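Local coordinates for glutathione-dependent peroxiredoxin (Sinorhizobium meliloti, PDB 3UMA), which probably reduces hydrogen peroxide and organic hydroperoxides to water and alcohols at the expense of glutathione, protecting the cell against oxidative stress, at residues V60-V64 / H76-Y80; N83-I87 / A177-L181; I95-N101 / I119-W125. One frame throughout, in Å; residues are numbered along the deposited sequence.

The three contacts run through one thioredoxin-like domain. Contact 1 lays helix 70-82 on strand 58-64; contact 3 pairs strands 94-99 and 120-123 of the same mixed sheet, whose strand 94-99 is the parallel neighbour of 58-64. Contact 2 sets helix 84-88 against the C-terminal helix 177-183. Centres lie about 10 Å apart for contacts 1 and 2 and for contacts 1 and 3, and about 18 Å for contacts 2 and 3. Contact 1 closes first along the chain; contact 3 is nested inside the loop closed by contact 2. Tyr80 of contact 1 packs on Ala177 and Ile87 of contact 2, tying the predicted active-site helix to the end of the chain.

Contact 1 (V60-V64 / H76-Y80); sequences VLFAV and HLPGY
OH of Tyr80, whose ring lies flat against Phe62, is hydrogen-bonded to O of Ser175, so that the buried hydroxyl is satisfied while the ring does the packing. This is a strand-helix layer of the thioredoxin fold: strand 60-64 belongs to the central sheet, and helix 76-80 runs back over it, nearly antiparallel, with the two axes 10.2 Å apart. Side chains fill that gap, and the rings of Phe62, His76 and Tyr80 gather in an aromatic cluster. Phe62 and Tyr80 form an offset stack with centroids 3.9 Å apart and planes only 12° from parallel. The two side chains enter from opposite directions, which brings CE1 of Phe62 to 3.4 Å from CG of Tyr80, near the root of the tyrosine ring. Phe62 holds CG between its backbone N and carbonyl carbon (chi1 64°), which carries the ring out toward the helix. Toward His76 it presents an edge instead: the pair is T-shaped, planes at 63° and centroids 4.9 Å apart, with CD2 of Phe62 above the rim of the imidazole close to NE2. The carbonyl O of Ala63 lies in the imidazole plane at its edge, though too far from NE2 to be bonded to it. Beside them CG1 of Val64 meets CD2 of His76 at 3.4 Å. Val64 also neighbours Cys72, the predicted sulfenic acid-forming residue of helix 70-82, which puts the Val64 end of the contact beside the predicted active site. At the outer rim of the Phe62 ring CD1 of Leu77 stands in plane, 3.8 Å from CZ. The other end of the strand closes on the tyrosine, with CG1 of Val60 3.7 Å from CE1 of Tyr80.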
ATOM      1  N   VAL A  60       8.977  -1.218  -0.969  1.00 20.46           N
ATOM      2  CA  VAL A  60       8.195  -0.848   0.205  1.00 20.73           C
ATOM      3  C   VAL A  60       6.746  -0.681  -0.241  1.00 20.38           C
ATOM      4  O   VAL A  60       6.464   0.162  -1.082  1.00 20.60           O
ATOM      5  CB  VAL A  60       8.704   0.452   0.846  1.00 20.68           C
ATOM      6  CG1 VAL A  60       7.657   1.027   1.830  1.00 21.04           C
ATOM      7  CG2 VAL A  60      10.009   0.186   1.567  1.00 21.30           C
ATOM      8  N   LEU A  61       5.860  -1.537   0.271  1.00 19.76           N
ATOM      9  CA  LEU A  61       4.436  -1.427  -0.008  1.00 19.69           C
ATOM     10  C   LEU A  61       3.705  -0.995   1.249  1.00 19.34           C
ATOM     11  O   LEU A  61       3.838  -1.640   2.289  1.00 19.52           O
ATOM     12  CB  LEU A  61       3.848  -2.772  -0.474  1.00 19.56           C
ATOM     13  CG  LEU A  61       2.327  -2.816  -0.734  1.00 19.34           C
ATOM     14  CD1 LEU A  61       1.916  -1.922  -1.913  1.00 19.67           C
ATOM     15  CD2 LEU A  61       1.835  -4.226  -0.962  1.00 20.35           C
ATOM     16  N   PHE A  62       2.925   0.078   1.166  1.00 18.46           N
ATOM     17  CA  PHE A  62       1.990   0.339   2.258  1.00 17.77           C
ATOM     18  C   PHE A  62       0.545   0.413   1.785  1.00 17.70           C
ATOM     19  O   PHE A  62       0.274   0.907   0.698  1.00 17.70           O
ATOM     20  CB  PHE A  62       2.396   1.547   3.126  1.00 16.31           C
ATOM     21  CG  PHE A  62       2.393   2.868   2.404  1.00 17.21           C
ATOM     22  CD1 PHE A  62       3.394   3.193   1.487  1.00 13.87           C
ATOM     23  CD2 PHE A  62       1.424   3.820   2.692  1.00 15.86           C
ATOM     24  CE1 PHE A  62       3.398   4.419   0.845  1.00 16.09           C
ATOM     25  CE2 PHE A  62       1.428   5.071   2.062  1.00 15.11           C
ATOM     26  CZ  PHE A  62       2.409   5.375   1.138  1.00 15.44           C
ATOM     27  N   ALA A  63      -0.367  -0.096   2.613  1.00 16.60           N
ATOM     28  CA  ALA A  63      -1.791  -0.073   2.300  1.00 15.90           C
ATOM     29  C   ALA A  63      -2.549   0.896   3.205  1.00 15.66           C
ATOM     30  O   ALA A  63      -2.248   1.015   4.394  1.00 15.23           O
ATOM     31  CB  ALA A  63      -2.381  -1.441   2.405  1.00 14.54           C
ATOM     32  N   VAL A  64      -3.552   1.559   2.635  1.00 15.30           N
ATOM     33  CA  VAL A  64      -4.381   2.513   3.388  1.00 15.32           C
ATOM     34  C   VAL A  64      -5.868   2.123   3.265  1.00 15.20           C
ATOM     35  O   VAL A  64      -6.291   1.594   2.225  1.00 14.95           O
ATOM     36  CB  VAL A  64      -4.154   3.982   2.903  1.00 15.52           C
ATOM     37  CG1 VAL A  64      -2.690   4.423   3.076  1.00 14.51           C
ATOM     38  CG2 VAL A  64      -4.559   4.152   1.425  1.00 16.12           C
ATOM     39  N   HIS A  76      -0.334   9.060   7.021  1.00 20.75           N
ATOM     40  CA  HIS A  76       0.321   7.852   6.512  1.00 19.92           C
ATOM     41  C   HIS A  76       1.078   8.153   5.197  1.00 20.07           C
ATOM     42  O   HIS A  76       2.294   7.995   5.127  1.00 19.41           O
ATOM     43  CB  HIS A  76      -0.715   6.727   6.383  1.00 19.79           C
ATOM     44  CG  HIS A  76      -0.145   5.339   6.284  1.00 19.27           C
ATOM     45  ND1 HIS A  76       1.144   5.015   6.648  1.00 18.85           N
ATOM     46  CD2 HIS A  76      -0.724   4.177   5.896  1.00 19.17           C
ATOM     47  CE1 HIS A  76       1.343   3.720   6.472  1.00 17.43           C
ATOM     48  NE2 HIS A  76       0.220   3.185   6.026  1.00 20.84           N
ATOM     49  N   LEU A  77       0.369   8.650   4.190  1.00 19.94           N
ATOM     50  CA  LEU A  77       0.982   8.961   2.899  1.00 19.91           C
ATOM     51  C   LEU A  77       2.024  10.080   2.940  1.00 20.95           C
ATOM     52  O   LEU A  77       3.121   9.908   2.404  1.00 20.68           O
ATOM     53  CB  LEU A  77      -0.093   9.280   1.848  1.00 19.76           C
ATOM     54  CG  LEU A  77       0.393   9.783   0.482  1.00 18.57           C
ATOM     55  CD1 LEU A  77       1.165   8.672  -0.235  1.00 16.81           C
ATOM     56  CD2 LEU A  77      -0.779  10.288  -0.368  1.00 16.70           C
ATOM     57  N   PRO A  78       1.691  11.241   3.557  1.00 21.62           N
ATOM     58  CA  PRO A  78       2.713  12.296   3.617  1.00 21.94           C
ATOM     59  C   PRO A  78       4.016  11.814   4.229  1.00 22.25           C
ATOM     60  O   PRO A  78       5.070  12.265   3.806  1.00 22.84           O
ATOM     61  CB  PRO A  78       2.075  13.371   4.506  1.00 22.00           C
ATOM     62  CG  PRO A  78       0.624  13.177   4.321  1.00 22.59           C
ATOM     63  CD  PRO A  78       0.420  11.682   4.161  1.00 21.21           C
ATOM     64  N   GLY A  79       3.948  10.892   5.188  1.00 22.50           N
ATOM     65  CA  GLY A  79       5.153  10.324   5.801  1.00 22.25           C
ATOM     66  C   GLY A  79       6.047   9.641   4.773  1.00 22.67           C
ATOM     67  O   GLY A  79       7.265   9.838   4.771  1.00 22.30           O
ATOM     68  N   TYR A  80       5.455   8.812   3.913  1.00 22.50           N
ATOM     69  CA  TYR A  80       6.218   8.200   2.825  1.00 22.71           C
ATOM     70  C   TYR A  80       6.694   9.198   1.780  1.00 23.73           C
ATOM     71  O   TYR A  80       7.795   9.039   1.261  1.00 24.05           O
ATOM     72  CB  TYR A  80       5.482   7.017   2.189  1.00 21.88           C
ATOM     73  CG  TYR A  80       5.514   5.814   3.097  1.00 20.38           C
ATOM     74  CD1 TYR A  80       6.585   4.925   3.064  1.00 18.49           C
ATOM     75  CD2 TYR A  80       4.508   5.597   4.035  1.00 16.63           C
ATOM     76  CE1 TYR A  80       6.641   3.847   3.917  1.00 16.17           C
ATOM     77  CE2 TYR A  80       4.553   4.533   4.880  1.00 15.13           C
ATOM     78  CZ  TYR A  80       5.622   3.650   4.824  1.00 17.35           C
ATOM     79  OH  TYR A  80       5.672   2.573   5.684  1.00 14.55           O
TER

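Contact 2 (N83-I87 / A177-L181); sequences NRDAI and AAAML
Leu181 and Ala177, one turn apart on the C-terminal helix, receive Ala86 and Ile87 of the short helix 84-88 and Asn83 just before it. Among the apolar pairs, Ile87 and Leu181 meet at an angle, with CG1 of Ile87 3.9 Å from CG of Leu181. CD2 of the leucine reaches further round helix 84-88, touching CB of Ala86 at 3.9 Å and its carbonyl O at 3.6 Å. The leucine turns toward its partners with CG off a staggered position (chi1 -92°), and its two methyls part: CD2 goes to Ala86, CD1 to Asn83. Ala177 adds a small surface, its CB 4.3 Å from CD1 of Ile87. Met180, a selenomethionine, sends its chain away from this pair of segments to Val60 and Tyr80.

The polar side chain in the contact is Asn83, whose amide joins by packing. OD1 lies 3.3 Å from CD1 of Leu181, and ND2 lies 3.7 Å from CB of Ala177, so the amide spans both residues. ND2 is meanwhile hydrogen-bonded to O of Gly79 in helix 70-82, which steadies the amide as it leans on the C-terminal helix. Asn83 stands at the junction of helices 70-82 and 84-88, in the N-cap position of the second, yet its side chain makes no capping bond.

Hydrogen bonds of the backbone stay within each segment: Ile87 N to Asn83 O and Leu181 N to Ala177 O are both 2.9 Å. The contact lies away from the predicted active site and sets the C-terminal helix against the short helix that follows helix 70-82. Methyls and methylenes meet one side-chain amide, so it is mainly van der Waals packing at a partly buried edge, without directional bonds across it.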
ATOM      1  N   ASN A  83       9.618  11.032   3.434  1.00 30.00           N
ATOM      2  CA  ASN A  83      10.783  10.145   3.609  1.00 30.55           C
ATOM      3  C   ASN A  83      11.231   9.350   2.340  1.00 30.58           C
ATOM      4  O   ASN A  83      12.085   8.464   2.437  1.00 30.70           O
ATOM      5  CB  ASN A  83      10.550   9.193   4.797  1.00 30.30           C
ATOM      6  CG  ASN A  83      10.593   9.912   6.161  1.00 32.37           C
ATOM      7  OD1 ASN A  83      11.661  10.312   6.628  1.00 34.08           O
ATOM      8  ND2 ASN A  83       9.430  10.052   6.809  1.00 30.72           N
ATOM      9  N   ARG A  84      10.656   9.664   1.178  1.00 30.73           N
ATOM     10  CA  ARG A  84      10.908   8.913  -0.067  1.00 31.61           C
ATOM     11  C   ARG A  84      12.389   8.749  -0.442  1.00 31.80           C
ATOM     12  O   ARG A  84      12.861   7.620  -0.649  1.00 31.53           O
ATOM     13  CB  ARG A  84      10.167   9.534  -1.257  1.00 31.69           C
ATOM     14  CG  ARG A  84      10.356   8.731  -2.562  1.00 34.51           C
ATOM     15  CD  ARG A  84       9.788   9.438  -3.776  1.00 38.07           C
ATOM     16  NE  ARG A  84      10.782  10.282  -4.422  1.00 41.26           N
ATOM     17  CZ  ARG A  84      11.219  10.116  -5.669  1.00 43.17           C
ATOM     18  NH1 ARG A  84      10.736   9.146  -6.438  1.00 43.36           N
ATOM     19  NH2 ARG A  84      12.133  10.947  -6.154  1.00 44.68           N
ATOM     20  N   ASP A  85      13.101   9.872  -0.546  1.00 32.04           N
ATOM     21  CA  ASP A  85      14.519   9.869  -0.927  1.00 32.84           C
ATOM     22  C   ASP A  85      15.370   9.068   0.054  1.00 32.35           C
ATOM     23  O   ASP A  85      16.165   8.221  -0.360  1.00 32.98           O
ATOM     24  CB  ASP A  85      15.039  11.304  -1.087  1.00 33.36           C
ATOM     25  CG  ASP A  85      14.381  12.035  -2.258  1.00 35.41           C
ATOM     26  OD1 ASP A  85      13.993  11.363  -3.237  1.00 36.72           O
ATOM     27  OD2 ASP A  85      14.241  13.283  -2.203  1.00 38.77           O
ATOM     28  N   ALA A  86      15.164   9.295   1.348  1.00 31.88           N
ATOM     29  CA  ALA A  86      15.875   8.540   2.384  1.00 31.45           C
ATOM     30  C   ALA A  86      15.592   7.051   2.296  1.00 31.08           C
ATOM     31  O   ALA A  86      16.473   6.243   2.565  1.00 31.09           O
ATOM     32  CB  ALA A  86      15.542   9.061   3.785  1.00 31.17           C
ATOM     33  N   ILE A  87      14.363   6.691   1.923  1.00 30.75           N
ATOM     34  CA  ILE A  87      14.000   5.280   1.769  1.00 30.38           C
ATOM     35  C   ILE A  87      14.689   4.671   0.548  1.00 30.56           C
ATOM     36  O   ILE A  87      15.318   3.627   0.655  1.00 30.51           O
ATOM     37  CB  ILE A  87      12.449   5.049   1.728  1.00 30.43           C
ATOM     38  CG1 ILE A  87      11.832   5.244   3.127  1.00 30.77           C
ATOM     39  CG2 ILE A  87      12.120   3.652   1.199  1.00 27.68           C
ATOM     40  CD1 ILE A  87      10.279   5.360   3.140  1.00 30.44           C
ATOM     41  N   ALA A 177       6.261   5.643   7.669  1.00 20.29           N
ATOM     42  CA  ALA A 177       7.542   5.764   6.963  1.00 21.44           C
ATOM     43  C   ALA A 177       8.726   5.801   7.918  1.00 21.93           C
ATOM     44  O   ALA A 177       9.759   5.164   7.673  1.00 22.70           O
ATOM     45  CB  ALA A 177       7.558   6.989   6.085  1.00 20.89           C
ATOM     46  N   ALA A 178       8.589   6.553   9.001  1.00 22.59           N
ATOM     47  CA  ALA A 178       9.663   6.664   9.981  1.00 23.19           C
ATOM     48  C   ALA A 178      10.040   5.293  10.527  1.00 23.44           C
ATOM     49  O   ALA A 178      11.215   4.942  10.547  1.00 23.68           O
ATOM     50  CB  ALA A 178       9.279   7.639  11.090  1.00 23.08           C
ATOM     51  N   ALA A 179       9.046   4.493  10.908  1.00 23.83           N
ATOM     52  CA  ALA A 179       9.304   3.113  11.347  1.00 25.07           C
ATOM     53  C   ALA A 179       9.934   2.216  10.261  1.00 26.40           C
ATOM     54  O   ALA A 179      10.815   1.387  10.551  1.00 26.13           O
ATOM     55  CB  ALA A 179       8.030   2.464  11.906  1.00 24.30           C
HETATM   56  N   MSE A 180       9.495   2.384   9.018  1.00 28.03           N
HETATM   57  CA  MSE A 180      10.084   1.622   7.913  1.00 29.81           C
HETATM   58  C   MSE A 180      11.583   1.929   7.773  1.00 30.71           C
HETATM   59  O   MSE A 180      12.394   1.002   7.685  1.00 30.73           O
HETATM   60  CB  MSE A 180       9.342   1.885   6.590  1.00 30.00           C
HETATM   61  CG  MSE A 180       9.899   1.108   5.386  1.00 31.55           C
HETATM   62 SE   MSE A 180       9.920  -0.822   5.681  1.00 39.88          SE
HETATM   63  CE  MSE A 180       7.990  -1.210   5.674  1.00 34.72           C
ATOM     64  N   LEU A 181      11.938   3.214   7.749  1.00 31.73           N
ATOM     65  CA  LEU A 181      13.350   3.635   7.685  1.00 33.76           C
ATOM     66  C   LEU A 181      14.243   2.956   8.725  1.00 35.00           C
ATOM     67  O   LEU A 181      15.383   2.611   8.427  1.00 35.36           O
ATOM     68  CB  LEU A 181      13.500   5.150   7.827  1.00 33.29           C
ATOM     69  CG  LEU A 181      13.525   6.012   6.573  1.00 33.85           C
ATOM     70  CD1 LEU A 181      13.398   7.484   6.982  1.00 34.67           C
ATOM     71  CD2 LEU A 181      14.797   5.783   5.743  1.00 33.94           C
TER

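Contact 3 (I95-N101 / I119-W125); sequences IAVVAVN and IHFLSDW
Leu122 N and Val97 O make a nearly straight hydrogen bond of 2.8 Å (167° at the hydrogen), one of five backbone bonds that alternate between these parallel strands. The others are His120 N to Ile95 O, Val97 N to His120 O, Ala99 N to Leu122 O and Asp124 N to Ala99 O. Together they join the two parallel strands of a beta-alpha-beta crossover, linked through helix 103-113, within the thioredoxin fold. At the end of strand 120-123, Ser123 OG donates to Asn101 O at 2.8 Å, in the carbonyl plane; Asn101 closes an inverse gamma turn centred on Val100.

Polar side chains tie this edge to its surroundings. His120 hydrogen-bonds through NE2 to Asp94, at the start of strand 94-99, and through ND1 to Glu39, and the edge of its ring rests near Ile95 O. Both oxygens of Asp124 are taken, OD1 by Phe129 N and OD2 by Thr130 OG1, while its CB packs 3.7 Å from CG2 of Val98.

Apolar packing covers both faces. On the face of Ala96 and Leu122, CB of the former is 3.8 Å from CD1 of the latter. Near the start of the pairing Ile95 CB meets Ile119 CG1 at 3.5 Å. On the face that helix 103-113 covers, Val97 CG1, set between its own backbone N and carbonyl carbon (chi1 59°), makes a CH-pi contact 4.0 Å from the centroid of the Phe121 ring.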
ATOM      1  N   ILE A  95       8.548   2.457  -4.266  1.00 26.16           N
ATOM      2  CA  ILE A  95       7.558   2.587  -3.202  1.00 25.31           C
ATOM      3  C   ILE A  95       6.160   2.627  -3.814  1.00 24.32           C
ATOM      4  O   ILE A  95       5.931   3.329  -4.813  1.00 24.04           O
ATOM      5  CB  ILE A  95       7.794   3.839  -2.334  1.00 25.76           C
ATOM      6  CG1 ILE A  95       9.242   3.891  -1.826  1.00 26.02           C
ATOM      7  CG2 ILE A  95       6.790   3.875  -1.143  1.00 26.32           C
ATOM      8  CD1 ILE A  95       9.650   5.259  -1.266  1.00 26.07           C
ATOM      9  N   ALA A  96       5.243   1.869  -3.208  1.00 22.40           N
ATOM     10  CA  ALA A  96       3.857   1.824  -3.651  1.00 21.41           C
ATOM     11  C   ALA A  96       2.894   1.951  -2.488  1.00 20.29           C
ATOM     12  O   ALA A  96       3.138   1.401  -1.426  1.00 20.60           O
ATOM     13  CB  ALA A  96       3.574   0.531  -4.386  1.00 20.74           C
ATOM     14  N   VAL A  97       1.807   2.688  -2.709  1.00 19.68           N
ATOM     15  CA  VAL A  97       0.637   2.652  -1.840  1.00 18.01           C
ATOM     16  C   VAL A  97      -0.493   1.935  -2.580  1.00 17.60           C
ATOM     17  O   VAL A  97      -0.670   2.121  -3.781  1.00 18.10           O
ATOM     18  CB  VAL A  97       0.203   4.093  -1.390  1.00 18.88           C
ATOM     19  CG1 VAL A  97      -0.143   4.993  -2.591  1.00 15.93           C
ATOM     20  CG2 VAL A  97      -0.961   4.043  -0.353  1.00 17.11           C
ATOM     21  N   VAL A  98      -1.233   1.097  -1.867  1.00 16.23           N
ATOM     22  CA  VAL A  98      -2.379   0.411  -2.426  1.00 15.31           C
ATOM     23  C   VAL A  98      -3.605   0.746  -1.584  1.00 15.57           C
ATOM     24  O   VAL A  98      -3.499   0.876  -0.357  1.00 15.49           O
ATOM     25  CB  VAL A  98      -2.154  -1.127  -2.503  1.00 14.90           C
ATOM     26  CG1 VAL A  98      -1.896  -1.735  -1.150  1.00 12.11           C
ATOM     27  CG2 VAL A  98      -3.343  -1.862  -3.196  1.00 15.62           C
ATOM     28  N   ALA A  99      -4.763   0.883  -2.236  1.00 15.14           N
ATOM     29  CA  ALA A  99      -6.045   1.115  -1.519  1.00 14.62           C
ATOM     30  C   ALA A  99      -7.190   0.492  -2.288  1.00 15.06           C
ATOM     31  O   ALA A  99      -7.120   0.371  -3.520  1.00 14.74           O
ATOM     32  CB  ALA A  99      -6.302   2.574  -1.354  1.00 14.76           C
ATOM     33  N   VAL A 100      -8.243   0.110  -1.556  1.00 15.08           N
ATOM     34  CA  VAL A 100      -9.499  -0.319  -2.157  1.00 15.37           C
ATOM     35  C   VAL A 100     -10.289   0.945  -2.512  1.00 15.68           C
ATOM     36  O   VAL A 100     -11.182   1.353  -1.783  1.00 16.68           O
ATOM     37  CB  VAL A 100     -10.271  -1.288  -1.221  1.00 15.04           C
ATOM     38  CG1 VAL A 100     -11.614  -1.742  -1.846  1.00 14.07           C
ATOM     39  CG2 VAL A 100      -9.377  -2.505  -0.856  1.00 14.00           C
ATOM     40  N   ASN A 101      -9.858   1.596  -3.592  1.00 15.97           N
ATOM     41  CA  ASN A 101     -10.514   2.746  -4.231  1.00 16.31           C
ATOM     42  C   ASN A 101     -10.433   2.526  -5.744  1.00 16.49           C
ATOM     43  O   ASN A 101      -9.525   1.825  -6.223  1.00 16.58           O
ATOM     44  CB  ASN A 101      -9.764   4.066  -3.946  1.00 16.22           C
ATOM     45  CG  ASN A 101     -10.097   4.679  -2.565  1.00 17.24           C
ATOM     46  OD1 ASN A 101     -11.203   5.185  -2.337  1.00 20.44           O
ATOM     47  ND2 ASN A 101      -9.137   4.635  -1.659  1.00 14.39           N
ATOM     48  N   ILE A 119       5.819   7.913  -6.412  1.00 28.86           N
ATOM     49  CA  ILE A 119       5.433   6.689  -5.735  1.00 27.59           C
ATOM     50  C   ILE A 119       4.298   6.076  -6.551  1.00 25.98           C
ATOM     51  O   ILE A 119       3.530   6.810  -7.165  1.00 25.35           O
ATOM     52  CB  ILE A 119       5.030   7.064  -4.266  1.00 28.25           C
ATOM     53  CG1 ILE A 119       6.188   6.794  -3.320  1.00 28.68           C
ATOM     54  CG2 ILE A 119       3.753   6.395  -3.768  1.00 28.59           C
ATOM     55  CD1 ILE A 119       6.302   7.806  -2.231  1.00 31.88           C
ATOM     56  N   HIS A 120       4.204   4.749  -6.608  1.00 24.95           N
ATOM     57  CA  HIS A 120       3.035   4.132  -7.253  1.00 24.42           C
ATOM     58  C   HIS A 120       1.748   4.354  -6.423  1.00 23.54           C
ATOM     59  O   HIS A 120       1.773   4.281  -5.187  1.00 23.73           O
ATOM     60  CB  HIS A 120       3.226   2.641  -7.482  1.00 24.11           C
ATOM     61  CG  HIS A 120       4.326   2.303  -8.440  1.00 27.13           C
ATOM     62  ND1 HIS A 120       4.105   2.066  -9.783  1.00 28.00           N
ATOM     63  CD2 HIS A 120       5.655   2.131  -8.242  1.00 27.82           C
ATOM     64  CE1 HIS A 120       5.253   1.776 -10.368  1.00 29.07           C
ATOM     65  NE2 HIS A 120       6.209   1.810  -9.455  1.00 29.06           N
ATOM     66  N   PHE A 121       0.654   4.651  -7.113  1.00 21.46           N
ATOM     67  CA  PHE A 121      -0.677   4.696  -6.510  1.00 20.90           C
ATOM     68  C   PHE A 121      -1.505   3.585  -7.136  1.00 20.10           C
ATOM     69  O   PHE A 121      -1.977   3.723  -8.269  1.00 20.13           O
ATOM     70  CB  PHE A 121      -1.334   6.074  -6.722  1.00 20.30           C
ATOM     71  CG  PHE A 121      -0.770   7.152  -5.818  1.00 20.09           C
ATOM     72  CD1 PHE A 121      -1.523   7.639  -4.741  1.00 18.96           C
ATOM     73  CD2 PHE A 121       0.509   7.670  -6.041  1.00 19.44           C
ATOM     74  CE1 PHE A 121      -1.021   8.634  -3.901  1.00 17.59           C
ATOM     75  CE2 PHE A 121       1.046   8.639  -5.190  1.00 20.26           C
ATOM     76  CZ  PHE A 121       0.270   9.116  -4.108  1.00 20.70           C
ATOM     77  N   LEU A 122      -1.645   2.486  -6.399  1.00 18.35           N
ATOM     78  CA  LEU A 122      -2.246   1.281  -6.914  1.00 17.80           C
ATOM     79  C   LEU A 122      -3.690   1.159  -6.454  1.00 18.06           C
ATOM     80  O   LEU A 122      -3.981   1.219  -5.252  1.00 17.60           O
ATOM     81  CB  LEU A 122      -1.459   0.045  -6.443  1.00 17.15           C
ATOM     82  CG  LEU A 122       0.049  -0.007  -6.716  1.00 18.00           C
ATOM     83  CD1 LEU A 122       0.647  -1.277  -6.114  1.00 16.47           C
ATOM     84  CD2 LEU A 122       0.309   0.057  -8.232  1.00 18.21           C
ATOM     85  N   SER A 123      -4.575   0.948  -7.417  1.00 17.46           N
ATOM     86  CA  SER A 123      -5.976   0.744  -7.166  1.00 17.25           C
ATOM     87  C   SER A 123      -6.257  -0.751  -7.041  1.00 17.84           C
ATOM     88  O   SER A 123      -5.964  -1.524  -7.973  1.00 19.59           O
ATOM     89  CB  SER A 123      -6.794   1.384  -8.299  1.00 16.89           C
ATOM     90  OG  SER A 123      -8.054   0.770  -8.413  1.00 14.94           O
ATOM     91  N   ASP A 124      -6.757  -1.160  -5.877  1.00 16.91           N
ATOM     92  CA  ASP A 124      -7.255  -2.523  -5.626  1.00 17.01           C
ATOM     93  C   ASP A 124      -8.783  -2.439  -5.450  1.00 16.60           C
ATOM     94  O   ASP A 124      -9.348  -2.819  -4.397  1.00 15.95           O
ATOM     95  CB  ASP A 124      -6.577  -3.125  -4.386  1.00 16.67           C
ATOM     96  CG  ASP A 124      -6.875  -4.596  -4.203  1.00 17.02           C
ATOM     97  OD1 ASP A 124      -7.070  -5.300  -5.206  1.00 18.68           O
ATOM     98  OD2 ASP A 124      -6.925  -5.074  -3.046  1.00 17.36           O
ATOM     99  N   TRP A 125      -9.439  -1.958  -6.507  1.00 16.77           N
ATOM    100  CA  TRP A 125     -10.820  -1.456  -6.439  1.00 17.57           C
ATOM    101  C   TRP A 125     -11.786  -2.466  -5.807  1.00 18.29           C
ATOM    102  O   TRP A 125     -12.631  -2.098  -4.996  1.00 18.32           O
ATOM    103  CB  TRP A 125     -11.316  -0.950  -7.817  1.00 17.42           C
ATOM    104  CG  TRP A 125     -11.686  -2.076  -8.762  1.00 17.43           C
ATOM    105  CD1 TRP A 125     -10.859  -2.707  -9.674  1.00 18.23           C
ATOM    106  CD2 TRP A 125     -12.947  -2.742  -8.836  1.00 17.14           C
ATOM    107  NE1 TRP A 125     -11.549  -3.715 -10.307  1.00 18.52           N
ATOM    108  CE2 TRP A 125     -12.833  -3.750  -9.825  1.00 19.35           C
ATOM    109  CE3 TRP A 125     -14.169  -2.584  -8.162  1.00 18.50           C
ATOM    110  CZ2 TRP A 125     -13.892  -4.600 -10.155  1.00 19.23           C
ATOM    111  CZ3 TRP A 125     -15.231  -3.425  -8.496  1.00 20.05           C
ATOM    112  CH2 TRP A 125     -15.079  -4.429  -9.480  1.00 20.29           C
TER